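Local coordinates for glutamate receptor IIB (Drosophila melanogaster, PDB 4WXJ), which is a subunit of a muscle glutamate receptor whose ligand-binding domain, crystallised here, holds L-glutamate, probably to gate a cation channel in the postsynaptic membrane, at residues L116-L121 with E219-K224; G147-V152 with L198-N203; E34-F39 with F56-E61. All coordinates share one frame; numbering follows the deposited sequence.

Contact 1: L116-L121 with E219-K224; sequences LGISIL and ESFGEK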
loop_
_atom_site.group_PDB
_atom_site.type_symbol
_atom_site.label_atom_id
_atom_site.label_comp_id
_atom_site.label_asym_id
_atom_site.label_seq_id
_atom_site.Cartn_x
_atom_site.Cartn_y
_atom_site.Cartn_z
ATOM N N LEU A 116 -8.282 6.330 0.794
ATOM C CA LEU A 116 -8.666 5.068 0.183
ATOM C C LEU A 116 -9.502 4.228 1.142
ATOM O O LEU A 116 -9.808 4.650 2.259
ATOM C CB LEU A 116 -7.417 4.287 -0.240
ATOM C CG LEU A 116 -6.371 4.118 0.863
ATOM C CD1 LEU A 116 -5.774 2.720 0.850
ATOM C CD2 LEU A 116 -5.275 5.166 0.720
ATOM N N GLY A 117 -9.864 3.032 0.691
ATOM C CA GLY A 117 -10.558 2.072 1.521
ATOM C C GLY A 117 -10.062 0.670 1.234
ATOM O O GLY A 117 -9.044 0.485 0.564
ATOM N N ILE A 118 -10.795 -0.311 1.746
ATOM C CA ILE A 118 -10.485 -1.720 1.543
ATOM C C ILE A 118 -11.651 -2.386 0.823
ATOM O O ILE A 118 -12.808 -2.015 1.025
ATOM C CB ILE A 118 -10.218 -2.435 2.886
ATOM C CG1 ILE A 118 -9.001 -1.823 3.586
ATOM C CG2 ILE A 118 -10.005 -3.933 2.674
ATOM C CD1 ILE A 118 -8.848 -2.256 5.033
ATOM N N SER A 119 -11.348 -3.363 -0.023
ATOM C CA SER A 119 -12.394 -4.128 -0.683
ATOM C C SER A 119 -11.881 -5.511 -1.066
ATOM O O SER A 119 -10.777 -5.904 -0.682
ATOM C CB SER A 119 -12.910 -3.382 -1.916
ATOM O OG SER A 119 -14.163 -3.901 -2.332
ATOM N N ILE A 120 -12.695 -6.242 -1.822
ATOM C CA ILE A 120 -12.423 -7.640 -2.132
ATOM C C ILE A 120 -12.152 -7.839 -3.621
ATOM O O ILE A 120 -13.010 -7.558 -4.455
ATOM C CB ILE A 120 -13.606 -8.537 -1.714
ATOM C CG1 ILE A 120 -13.957 -8.323 -0.238
ATOM C CG2 ILE A 120 -13.280 -10.007 -1.970
ATOM C CD1 ILE A 120 -15.320 -8.858 0.146
ATOM N N LEU A 121 -10.957 -8.327 -3.946
ATOM C CA LEU A 121 -10.627 -8.703 -5.317
ATOM C C LEU A 121 -10.966 -10.171 -5.521
ATOM O O LEU A 121 -10.510 -11.032 -4.763
ATOM C CB LEU A 121 -9.148 -8.450 -5.623
ATOM C CG LEU A 121 -8.685 -8.859 -7.026
ATOM C CD1 LEU A 121 -9.375 -8.025 -8.090
ATOM C CD2 LEU A 121 -7.175 -8.744 -7.152
ATOM N N GLU A 219 -18.979 -3.277 -1.670
ATOM C CA GLU A 219 -18.571 -1.882 -1.582
ATOM C C GLU A 219 -17.225 -1.740 -0.887
ATOM O O GLU A 219 -16.754 -2.664 -0.223
ATOM C CB GLU A 219 -19.625 -1.070 -0.823
ATOM C CG GLU A 219 -20.965 -0.969 -1.529
ATOM C CD GLU A 219 -21.010 0.162 -2.537
ATOM O OE1 GLU A 219 -20.802 1.327 -2.135
ATOM O OE2 GLU A 219 -21.253 -0.114 -3.730
ATOM N N SER A 220 -16.610 -0.573 -1.041
ATOM C CA SER A 220 -15.425 -0.236 -0.271
ATOM C C SER A 220 -15.814 -0.048 1.189
ATOM O O SER A 220 -16.897 0.454 1.484
ATOM C CB SER A 220 -14.767 1.033 -0.817
ATOM O OG SER A 220 -13.729 1.484 0.037
ATOM N N PHE A 221 -14.937 -0.464 2.095
ATOM C CA PHE A 221 -15.147 -0.239 3.521
ATOM C C PHE A 221 -13.851 0.203 4.186
ATOM O O PHE A 221 -12.758 -0.085 3.698
ATOM C CB PHE A 221 -15.692 -1.500 4.199
ATOM C CG PHE A 221 -14.879 -2.735 3.940
ATOM C CD1 PHE A 221 -13.792 -3.048 4.740
ATOM C CD2 PHE A 221 -15.211 -3.593 2.904
ATOM C CE1 PHE A 221 -13.046 -4.189 4.504
ATOM C CE2 PHE A 221 -14.467 -4.735 2.665
ATOM C CZ PHE A 221 -13.384 -5.032 3.466
ATOM N N GLY A 222 -13.989 0.913 5.302
ATOM C CA GLY A 222 -12.849 1.442 6.024
ATOM C C GLY A 222 -12.428 2.803 5.502
ATOM O O GLY A 222 -12.792 3.192 4.392
ATOM N N GLU A 223 -11.661 3.524 6.318
ATOM C CA GLU A 223 -11.101 4.820 5.941
ATOM C C GLU A 223 -9.597 4.815 6.170
ATOM O O GLU A 223 -9.138 4.955 7.304
ATOM C CB GLU A 223 -11.744 5.952 6.749
ATOM C CG GLU A 223 -13.216 6.191 6.462
ATOM C CD GLU A 223 -13.788 7.324 7.300
ATOM O OE1 GLU A 223 -13.038 8.272 7.624
ATOM O OE2 GLU A 223 -14.988 7.263 7.643
ATOM N N LYS A 224 -8.834 4.655 5.093
ATOM C CA LYS A 224 -7.381 4.570 5.189
ATOM C C LYS A 224 -6.714 5.695 4.402
ATOM O O LYS A 224 -7.327 6.292 3.517
ATOM C CB LYS A 224 -6.899 3.204 4.695
ATOM C CG LYS A 224 -7.576 2.018 5.380
ATOM C CD LYS A 224 -7.388 2.030 6.899
ATOM C CE LYS A 224 -8.281 1.002 7.584
ATOM N NZ LYS A 224 -8.383 1.243 9.052
#
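Ile118 and Phe221 face each other as an antiparallel hydrogen-bonded pair, their side chains on the same face of the sheet. Ile118 N donates to Phe221 O over 2.8 Å, and Phe221 N returns a bond of 2.8 Å to Ile118 O. The Ile118 side chain can be traced outward. Its CB lies 3.7 Å from Phe221 CE1. With the ethyl branch beside the backbone N (chi1 -62°), CG2 is turned toward the CE1-CZ rim of the phenyl ring, 3.6 Å from Phe221 CE1. CG1 passes the carbonyl oxygen of Phe221, and CD1 ends 4.2 Å from Lys224 CE. The Phe221 ring lies over the backbone of the partner strand, with Ile118 O 3.4 Å above its plane, toward the rim; beyond the pair, the ring also meets Tyr153 and touches Phe154 of helix 149-155.

A second hydrogen-bonded pair joins Leu116 to Lys224, where Leu116 N donates to Lys224 O at 2.9 Å. Between the pairs Gly117 alone faces Gly222 and Glu223, so the register slips by one. Glycine suits both sides of this slip: a CB on Gly117 would clash with Ser220 OG, and at Gly222 (phi 87°) it would jam against the preceding carbonyl. This is a beta bulge between two long antiparallel strands, the second turning a corner at Gly222; as in other ionotropic glutamate receptors, they probably run between the two lobes of the clamshell.

Contact 2: G147-V152 with L198-N203; sequences GGATSV and LMETTN. With GLU (glutamic acid), chain C.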
loop_
_atom_site.group_PDB
_atom_site.type_symbol
_atom_site.label_atom_id
_atom_site.label_comp_id
_atom_site.label_asym_id
_atom_site.label_seq_id
_atom_site.Cartn_x
_atom_site.Cartn_y
_atom_site.Cartn_z
ATOM N N GLY A 147 1.380 -8.968 7.317
ATOM C CA GLY A 147 1.890 -7.836 8.068
ATOM C C GLY A 147 1.568 -6.488 7.445
ATOM O O GLY A 147 2.101 -5.463 7.871
ATOM N N GLY A 148 0.697 -6.483 6.440
ATOM C CA GLY A 148 0.304 -5.251 5.777
ATOM C C GLY A 148 -0.759 -4.503 6.559
ATOM O O GLY A 148 -1.223 -4.974 7.596
ATOM N N ALA A 149 -1.152 -3.335 6.061
ATOM C CA ALA A 149 -2.120 -2.497 6.762
ATOM C C ALA A 149 -3.533 -3.074 6.702
ATOM O O ALA A 149 -4.349 -2.816 7.586
ATOM C CB ALA A 149 -2.109 -1.092 6.190
ATOM N N THR A 150 -3.836 -3.839 5.659
ATOM C CA THR A 150 -5.159 -4.441 5.543
ATOM C C THR A 150 -5.323 -5.539 6.592
ATOM O O THR A 150 -6.421 -5.756 7.104
ATOM C CB THR A 150 -5.407 -5.009 4.137
ATOM O OG1 THR A 150 -5.339 -3.946 3.178
ATOM C CG2 THR A 150 -6.780 -5.666 4.052
ATOM N N SER A 151 -4.228 -6.224 6.914
ATOM C CA SER A 151 -4.226 -7.172 8.027
ATOM C C SER A 151 -4.563 -6.459 9.330
ATOM O O SER A 151 -5.270 -7.003 10.179
ATOM C CB SER A 151 -2.871 -7.868 8.158
ATOM O OG SER A 151 -2.729 -8.893 7.193
ATOM N N VAL A 152 -4.043 -5.242 9.483
ATOM C CA VAL A 152 -4.287 -4.450 10.684
ATOM C C VAL A 152 -5.767 -4.131 10.835
ATOM O O VAL A 152 -6.288 -4.102 11.949
ATOM C CB VAL A 152 -3.480 -3.131 10.669
ATOM C CG1 VAL A 152 -3.846 -2.254 11.866
ATOM C CG2 VAL A 152 -1.985 -3.417 10.659
ATOM N N LEU A 198 -8.245 -9.656 -0.185
ATOM C CA LEU A 198 -8.637 -8.432 0.496
ATOM C C LEU A 198 -7.508 -7.416 0.386
ATOM O O LEU A 198 -6.382 -7.669 0.822
ATOM C CB LEU A 198 -8.976 -8.725 1.956
ATOM C CG LEU A 198 -10.306 -9.448 2.166
ATOM C CD1 LEU A 198 -10.186 -10.472 3.279
ATOM C CD2 LEU A 198 -11.415 -8.454 2.467
ATOM N N MET A 199 -7.810 -6.268 -0.212
ATOM C CA MET A 199 -6.784 -5.289 -0.540
ATOM C C MET A 199 -7.350 -3.878 -0.568
ATOM O O MET A 199 -8.558 -3.677 -0.475
ATOM C CB MET A 199 -6.153 -5.621 -1.892
ATOM C CG MET A 199 -7.122 -5.533 -3.060
ATOM S SD MET A 199 -6.473 -6.255 -4.583
ATOM C CE MET A 199 -4.990 -5.280 -4.831
ATOM N N GLU A 200 -6.457 -2.907 -0.706
ATOM C CA GLU A 200 -6.842 -1.508 -0.724
ATOM C C GLU A 200 -7.422 -1.129 -2.083
ATOM O O GLU A 200 -6.975 -1.623 -3.120
ATOM C CB GLU A 200 -5.636 -0.641 -0.368
ATOM C CG GLU A 200 -5.210 -0.826 1.085
ATOM C CD GLU A 200 -3.874 -0.186 1.411
ATOM O OE1 GLU A 200 -3.095 0.089 0.477
ATOM O OE2 GLU A 200 -3.603 0.037 2.610
ATOM N N THR A 201 -8.429 -0.259 -2.062
ATOM C CA THR A 201 -9.214 0.057 -3.253
ATOM C C THR A 201 -8.374 0.671 -4.369
ATOM O O THR A 201 -8.655 0.467 -5.552
ATOM C CB THR A 201 -10.363 1.017 -2.907
ATOM O OG1 THR A 201 -9.845 2.145 -2.190
ATOM C CG2 THR A 201 -11.396 0.308 -2.050
ATOM N N THR A 202 -7.345 1.418 -3.988
ATOM C CA THR A 202 -6.416 1.991 -4.953
ATOM C C THR A 202 -5.759 0.901 -5.785
ATOM O O THR A 202 -5.841 0.897 -7.016
ATOM C CB THR A 202 -5.321 2.811 -4.251
ATOM O OG1 THR A 202 -4.774 2.047 -3.166
ATOM C CG2 THR A 202 -5.896 4.104 -3.713
ATOM N N ASN A 203 -5.111 -0.032 -5.097
ATOM C CA ASN A 203 -4.407 -1.122 -5.757
ATOM C C ASN A 203 -5.371 -2.047 -6.483
ATOM O O ASN A 203 -5.048 -2.583 -7.542
ATOM C CB ASN A 203 -3.588 -1.913 -4.737
ATOM C CG ASN A 203 -2.556 -1.057 -4.033
ATOM O OD1 ASN A 203 -1.979 -0.149 -4.632
ATOM N ND2 ASN A 203 -2.322 -1.336 -2.755
HETATM N N GLU C . -0.624 -0.040 1.930
HETATM C CA GLU C . -0.528 -1.231 2.818
HETATM C C GLU C . 0.525 -1.007 3.896
HETATM O O GLU C . 1.045 0.102 4.036
HETATM C CB GLU C . -0.198 -2.477 1.999
HETATM C CG GLU C . -1.348 -2.992 1.146
HETATM C CD GLU C . -2.354 -3.832 1.923
HETATM O OE1 GLU C . -3.420 -4.147 1.355
HETATM O OE2 GLU C . -2.085 -4.183 3.094
HETATM O OXT GLU C . 0.879 -1.914 4.652
HETATM O O HOH W 1 -5.384 -1.055 4.471
#
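Thr150 and Glu200 meet beside the bound glutamate, in the clamshell-like binding site of an ionotropic glutamate receptor: Thr150 comes from the first turn of helix 149-155, with Gly148 at its N-cap position, and Glu200 from the N-cap position of helix 201-208. Direct protein-protein contact is slight and of van der Waals kind. Thr150 CG2 rests 3.8 Å from Leu198 O, and no hydrogen bond passes straight from one segment to the other.

Hydrogen bonds to the ligand do the joining. Ala149 N donates to OXT of the alpha-carboxylate at 2.9 Å, whereas Thr150 grips both oxygens of the ligand's side-chain carboxylate, N to OE2 at 3.1 Å and almost straight (165°), OG1 to OE1 at 2.7 Å. The start of a helix pointing its N-H groups at these carboxylates would probably stabilise their charge. At the other end the ligand's ammonium N donates to Glu200 OE1 at 2.9 Å and more weakly to OE2. Arg103, Asp96 O and Thr98 OG1 also hydrogen-bond the ligand and help complete the site. Thr98 and Tyr226 also bond to the Glu200 carboxylate, which should fix its rotation.

The last kind is water-mediated: one water donates to Thr150 OG1 at 3.2 Å and to Glu200 OE2 at 2.8 Å.

Contact 3: E34-F39 with F56-E61; sequences EGNERF and FDFNFE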
loop_
_atom_site.group_PDB
_atom_site.type_symbol
_atom_site.label_atom_id
_atom_site.label_comp_id
_atom_site.label_asym_id
_atom_site.label_seq_id
_atom_site.Cartn_x
_atom_site.Cartn_y
_atom_site.Cartn_z
ATOM N N GLU A 34 20.647 5.735 -14.881
ATOM C CA GLU A 34 21.466 5.979 -13.697
ATOM C C GLU A 34 20.734 6.844 -12.677
ATOM O O GLU A 34 20.010 7.771 -13.039
ATOM C CB GLU A 34 22.782 6.649 -14.097
ATOM C CG GLU A 34 23.688 5.768 -14.939
ATOM C CD GLU A 34 24.762 6.558 -15.656
ATOM O OE1 GLU A 34 25.136 7.644 -15.163
ATOM O OE2 GLU A 34 25.228 6.095 -16.718
ATOM N N GLY A 35 20.934 6.533 -11.400
ATOM C CA GLY A 35 20.339 7.300 -10.323
ATOM C C GLY A 35 18.824 7.234 -10.320
ATOM O O GLY A 35 18.236 6.195 -10.623
ATOM N N ASN A 36 18.192 8.354 -9.982
ATOM C CA ASN A 36 16.739 8.425 -9.896
ATOM C C ASN A 36 16.064 8.175 -11.240
ATOM O O ASN A 36 14.878 7.853 -11.296
ATOM C CB ASN A 36 16.312 9.787 -9.350
ATOM C CG ASN A 36 16.782 10.017 -7.927
ATOM O OD1 ASN A 36 16.942 9.074 -7.155
ATOM N ND2 ASN A 36 17.003 11.278 -7.573
ATOM N N GLU A 37 16.826 8.321 -12.318
ATOM C CA GLU A 37 16.293 8.153 -13.665
ATOM C C GLU A 37 16.003 6.680 -13.980
ATOM O O GLU A 37 15.372 6.370 -14.988
ATOM C CB GLU A 37 17.271 8.743 -14.691
ATOM C CG GLU A 37 16.788 8.684 -16.138
ATOM C CD GLU A 37 17.614 9.543 -17.082
ATOM O OE1 GLU A 37 18.537 10.242 -16.613
ATOM O OE2 GLU A 37 17.339 9.516 -18.301
ATOM N N ARG A 38 16.451 5.774 -13.113
ATOM C CA ARG A 38 16.182 4.346 -13.289
ATOM C C ARG A 38 14.722 3.978 -13.033
ATOM O O ARG A 38 14.266 2.903 -13.432
ATOM C CB ARG A 38 17.064 3.518 -12.354
ATOM C CG ARG A 38 18.533 3.498 -12.718
ATOM C CD ARG A 38 19.349 2.867 -11.602
ATOM N NE ARG A 38 19.326 3.682 -10.391
ATOM C CZ ARG A 38 19.807 3.294 -9.213
ATOM N NH1 ARG A 38 20.349 2.091 -9.073
ATOM N NH2 ARG A 38 19.741 4.110 -8.171
ATOM N N PHE A 39 13.996 4.871 -12.367
ATOM C CA PHE A 39 12.690 4.533 -11.808
ATOM C C PHE A 39 11.550 5.389 -12.347
ATOM O O PHE A 39 11.768 6.477 -12.882
ATOM C CB PHE A 39 12.736 4.666 -10.288
ATOM C CG PHE A 39 13.933 4.013 -9.663
ATOM C CD1 PHE A 39 14.069 2.636 -9.674
ATOM C CD2 PHE A 39 14.913 4.776 -9.049
ATOM C CE1 PHE A 39 15.164 2.030 -9.093
ATOM C CE2 PHE A 39 16.011 4.175 -8.465
ATOM C CZ PHE A 39 16.136 2.801 -8.486
ATOM N N PHE A 56 14.435 20.577 -2.543
ATOM C CA PHE A 56 15.411 19.658 -1.973
ATOM C C PHE A 56 15.872 18.679 -3.045
ATOM O O PHE A 56 15.144 18.412 -4.003
ATOM C CB PHE A 56 14.827 18.902 -0.769
ATOM C CG PHE A 56 13.637 18.034 -1.100
ATOM C CD1 PHE A 56 13.803 16.801 -1.711
ATOM C CD2 PHE A 56 12.354 18.444 -0.775
ATOM C CE1 PHE A 56 12.712 16.003 -2.008
ATOM C CE2 PHE A 56 11.258 17.648 -1.067
ATOM C CZ PHE A 56 11.438 16.427 -1.684
ATOM N N ASP A 57 17.086 18.161 -2.890
ATOM C CA ASP A 57 17.561 17.065 -3.726
ATOM C C ASP A 57 17.200 15.754 -3.048
ATOM O O ASP A 57 16.879 15.735 -1.860
ATOM C CB ASP A 57 19.068 17.158 -3.962
ATOM C CG ASP A 57 19.419 18.083 -5.108
ATOM O OD1 ASP A 57 19.530 17.594 -6.252
ATOM O OD2 ASP A 57 19.580 19.298 -4.867
ATOM N N PHE A 58 17.241 14.659 -3.799
ATOM C CA PHE A 58 16.862 13.367 -3.246
ATOM C C PHE A 58 17.486 12.207 -4.007
ATOM O O PHE A 58 17.852 12.335 -5.175
ATOM C CB PHE A 58 15.339 13.217 -3.248
ATOM C CG PHE A 58 14.728 13.285 -4.616
ATOM C CD1 PHE A 58 14.576 12.140 -5.380
ATOM C CD2 PHE A 58 14.312 14.496 -5.143
ATOM C CE1 PHE A 58 14.019 12.202 -6.643
ATOM C CE2 PHE A 58 13.753 14.564 -6.404
ATOM C CZ PHE A 58 13.606 13.416 -7.155
ATOM N N ASN A 59 17.596 11.076 -3.320
ATOM C CA ASN A 59 18.103 9.849 -3.908
ATOM C C ASN A 59 17.204 8.675 -3.538
ATOM O O ASN A 59 17.009 8.383 -2.358
ATOM C CB ASN A 59 19.536 9.590 -3.441
ATOM C CG ASN A 59 20.108 8.304 -3.999
ATOM O OD1 ASN A 59 19.805 7.913 -5.127
ATOM N ND2 ASN A 59 20.937 7.634 -3.206
ATOM N N PHE A 60 16.648 8.012 -4.547
ATOM C CA PHE A 60 15.813 6.842 -4.315
ATOM C C PHE A 60 16.659 5.632 -3.939
ATOM O O PHE A 60 17.600 5.275 -4.651
ATOM C CB PHE A 60 14.973 6.517 -5.551
ATOM C CG PHE A 60 13.764 7.390 -5.710
ATOM C CD1 PHE A 60 12.649 7.203 -4.910
ATOM C CD2 PHE A 60 13.736 8.390 -6.665
ATOM C CE1 PHE A 60 11.532 8.004 -5.056
ATOM C CE2 PHE A 60 12.620 9.191 -6.815
ATOM C CZ PHE A 60 11.518 8.997 -6.009
ATOM N N GLU A 61 16.317 5.012 -2.813
ATOM C CA GLU A 61 16.947 3.768 -2.385
ATOM C C GLU A 61 15.880 2.737 -2.027
ATOM O O GLU A 61 15.431 2.683 -0.882
ATOM C CB GLU A 61 17.870 4.005 -1.189
ATOM C CG GLU A 61 19.085 4.863 -1.508
ATOM C CD GLU A 61 20.149 4.798 -0.429
ATOM O OE1 GLU A 61 19.901 4.166 0.620
ATOM O OE2 GLU A 61 21.235 5.380 -0.631
HETATM O O HOH W 2 18.770 6.738 -7.226
#
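The Asn36 side chain leaves its backbone with CG opposite the carbonyl carbon (chi1 -64°), and this swings its amide across to the backbone of Phe58 and Phe60. Phe58 takes the cramped position with CG between N and C, which brings its ring alongside the same amide, an oblique approach. The two flat groups lie only 14° from parallel, and Asn36 ND2 comes within 3.3 Å of Phe58 CE1. Against Phe60 the amide is turned nearly perpendicular, by 84°, and Asn36 OD1 sits near the plane of that ring at its edge, 3.3 Å from CD2.

Both ends of the amide are used. Phe60 N donates to Asn36 OD1 at 2.8 Å in a nearly straight bond. Asn36 ND2 donates to Phe58 O, also at 2.8 Å; the acceptor lies in the amide plane, though the donor stands above the carbonyl plane rather than on a lone pair.

On the apolar part of the contact, Phe39 CE2 packs 3.9 Å from Phe60 CB. Arg38 NE bonds Gly35 O at 2.7 Å, bracing the 3-10 turn, and Arg38 NH2 donates to a water between Asn36 OD1 and Asn59 OD1.

Replacing Asn36 with an alanine would probably leave Phe60 N and Phe58 O without these mates and open a gap beside the Phe58 ring. The backbone of Asn59 hydrogen-bonds Tyr11 and Val13 of strand 10-15, so Phe58 O and Phe60 N face the other way, and there one side-chain amide supplies the donor and acceptor a further strand would offer.

Contact 3 comes first along the chain; contact 1 then opens, and both segments of contact 2 fall between its two. Contacts 1 and 2 are neighbours, with centres about 8 Å apart, and share a mixed sheet in which strand 108-123 runs between strands 195-200 and 214-230; probable hydrogen bonds from Ser119 N to Met199 O and from Thr201 N to Gly117 O tie them directly. The bulged pair thus flanks, within the sheet, the strand that carries Glu200 to the ligand. Contact 3 belongs to the separate parallel sheet, its centre about 27 Å from that of contact 2 and about 32 Å from that of contact 1. This division is consistent with the two lobes of the clamshell, contact 3 lying remote from the glutamate site.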